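Local coordinates for protein halogenase (Chondromyces crocatus, PDB 3E1T) that probably chlorinates a precursor of chondrochloren in an FAD-dependent reaction, as a variant member of the flavin-dependent halogenases, at residues 290-295 / 346-351. Residues are numbered along the deposited sequence; the frame is centred on the assembly and turned at random.
Sequences NTSFWK and EFERRY
E348 reaches out from helix 340-368 to the loop between strands 288-290 and 298-300 and takes the backbone N-H of F293 on its carboxylate, F293 N to E348 OE2 2.8 Å with an N-H...O angle of 154°. With CG anti to the backbone N (chi1 -170°), the extended chain carries the carboxylate to the loop, and the amide meets OE2 from above the carboxylate plane. E348 OE2 also lies at the edge of the W294 indole, 3.3 Å from CD1, the ring plane almost perpendicular to the carboxylate. The second oxygen, OE1, is salt-bridged to R352 one turn further along.

F293, whose CG stands anti to its own carbonyl carbon, turns its ring to the helix between E348 and Y351. Its CD2 touches E348 CG and Y351 CD2, each at 3.5 Å; the two rings meet obliquely, centroids 4.8 Å apart and planes at 43°, with Y351 CE2 over one face of F293. F347 brings CE2 to 3.8 Å from F293 CB and presents its ring edge, in plane, to F293 O at 3.6 Å. A305 and C306 also pack on F293, and R352 makes a cation-pi contact with it.

With the indole edge beside OE2, the carboxylate is probably kept ionised by R352, which also bonds N290 O; loop and helix are thus joined by polar bonds, while F293, F347 and Y351 supply the apolar packing.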
# COMPACT_ATOMS: atom_id res chain seq x y z
N ASN A 290 3.25 -3.63 12.29
CA ASN A 290 4.20 -4.30 13.16
C ASN A 290 4.51 -3.48 14.41
O ASN A 290 4.47 -2.25 14.38
CB ASN A 290 5.47 -4.64 12.38
CG ASN A 290 5.39 -6.01 11.73
OD1 ASN A 290 5.88 -6.99 12.28
ND2 ASN A 290 4.74 -6.09 10.55
N THR A 291 4.81 -4.16 15.52
CA THR A 291 5.16 -3.49 16.78
C THR A 291 6.48 -2.73 16.70
O THR A 291 6.75 -1.85 17.53
CB THR A 291 5.22 -4.46 17.99
OG1 THR A 291 6.04 -5.59 17.66
CG2 THR A 291 3.81 -4.96 18.35
N SER A 292 7.29 -3.06 15.70
CA SER A 292 8.56 -2.38 15.46
C SER A 292 8.92 -2.49 13.99
O SER A 292 8.62 -3.51 13.36
CB SER A 292 9.68 -3.02 16.31
OG SER A 292 10.89 -2.26 16.20
N PHE A 293 9.56 -1.45 13.46
CA PHE A 293 10.01 -1.43 12.06
C PHE A 293 11.53 -1.62 11.91
O PHE A 293 12.03 -1.74 10.79
CB PHE A 293 9.59 -0.15 11.33
CG PHE A 293 8.10 0.06 11.23
CD1 PHE A 293 7.20 -1.01 11.28
CD2 PHE A 293 7.58 1.34 11.04
CE1 PHE A 293 5.82 -0.80 11.18
CE2 PHE A 293 6.20 1.55 10.95
CZ PHE A 293 5.33 0.47 11.01
N TRP A 294 12.25 -1.64 13.03
CA TRP A 294 13.70 -1.93 13.01
C TRP A 294 14.18 -2.53 14.34
O TRP A 294 13.50 -2.40 15.37
CB TRP A 294 14.50 -0.67 12.68
CG TRP A 294 14.56 0.30 13.80
CD1 TRP A 294 13.55 1.12 14.23
CD2 TRP A 294 15.68 0.55 14.66
NE1 TRP A 294 13.98 1.87 15.29
CE2 TRP A 294 15.29 1.55 15.58
CE3 TRP A 294 16.98 0.05 14.72
CZ2 TRP A 294 16.15 2.04 16.56
CZ3 TRP A 294 17.84 0.55 15.70
CH2 TRP A 294 17.42 1.52 16.61
N LYS A 295 15.33 -3.18 14.34
CA LYS A 295 15.89 -3.62 15.63
C LYS A 295 17.35 -3.22 15.84
O LYS A 295 17.64 -2.25 16.56
CB LYS A 295 15.61 -5.11 15.92
CG LYS A 295 16.18 -6.08 14.91
CD LYS A 295 16.23 -7.51 15.47
CE LYS A 295 16.68 -7.54 16.94
NZ LYS A 295 17.17 -8.89 17.39
N GLU A 346 14.08 7.93 13.42
CA GLU A 346 13.48 8.91 12.51
C GLU A 346 12.68 8.24 11.40
O GLU A 346 11.59 8.69 11.04
CB GLU A 346 14.55 9.82 11.91
CG GLU A 346 14.00 11.04 11.16
CD GLU A 346 13.29 12.05 12.06
OE1 GLU A 346 13.12 11.80 13.28
OE2 GLU A 346 12.88 13.11 11.55
N PHE A 347 13.26 7.18 10.83
CA PHE A 347 12.59 6.36 9.86
C PHE A 347 11.21 5.85 10.36
O PHE A 347 10.20 6.08 9.71
CB PHE A 347 13.51 5.18 9.51
CG PHE A 347 12.77 3.93 9.10
CD1 PHE A 347 11.87 3.94 8.05
CD2 PHE A 347 13.01 2.74 9.77
CE1 PHE A 347 11.22 2.78 7.66
CE2 PHE A 347 12.35 1.59 9.41
CZ PHE A 347 11.45 1.60 8.33
N GLU A 348 11.19 5.17 11.51
CA GLU A 348 9.95 4.65 12.09
C GLU A 348 8.93 5.76 12.41
O GLU A 348 7.74 5.62 12.12
CB GLU A 348 10.23 3.78 13.32
CG GLU A 348 8.98 3.01 13.80
CD GLU A 348 9.27 1.78 14.62
OE1 GLU A 348 8.44 1.47 15.51
OE2 GLU A 348 10.28 1.09 14.35
N ARG A 349 9.42 6.87 12.96
CA ARG A 349 8.57 7.99 13.31
C ARG A 349 7.84 8.54 12.07
O ARG A 349 6.63 8.66 12.07
CB ARG A 349 9.40 9.09 13.98
CG ARG A 349 8.57 10.22 14.57
CD ARG A 349 9.47 11.38 15.04
NE ARG A 349 10.13 12.06 13.92
CZ ARG A 349 9.59 13.08 13.24
NH1 ARG A 349 8.38 13.55 13.55
NH2 ARG A 349 10.27 13.64 12.24
N ARG A 350 8.60 8.85 11.03
CA ARG A 350 8.07 9.34 9.76
C ARG A 350 7.12 8.35 9.07
O ARG A 350 6.08 8.74 8.54
CB ARG A 350 9.23 9.63 8.81
CG ARG A 350 9.48 11.08 8.47
CD ARG A 350 10.29 11.78 9.52
NE ARG A 350 11.21 12.73 8.91
CZ ARG A 350 10.92 13.98 8.57
NH1 ARG A 350 9.70 14.48 8.76
NH2 ARG A 350 11.87 14.72 8.02
N TYR A 351 7.51 7.08 9.07
CA TYR A 351 6.73 6.01 8.44
C TYR A 351 5.37 5.83 9.15
O TYR A 351 4.33 5.73 8.49
CB TYR A 351 7.55 4.71 8.46
CG TYR A 351 7.05 3.53 7.60
CD1 TYR A 351 5.98 3.65 6.70
CD2 TYR A 351 7.70 2.31 7.67
CE1 TYR A 351 5.56 2.56 5.92
CE2 TYR A 351 7.29 1.20 6.90
CZ TYR A 351 6.23 1.34 6.02
OH TYR A 351 5.85 0.25 5.26
O HOH W 1 8.51 0.55 17.76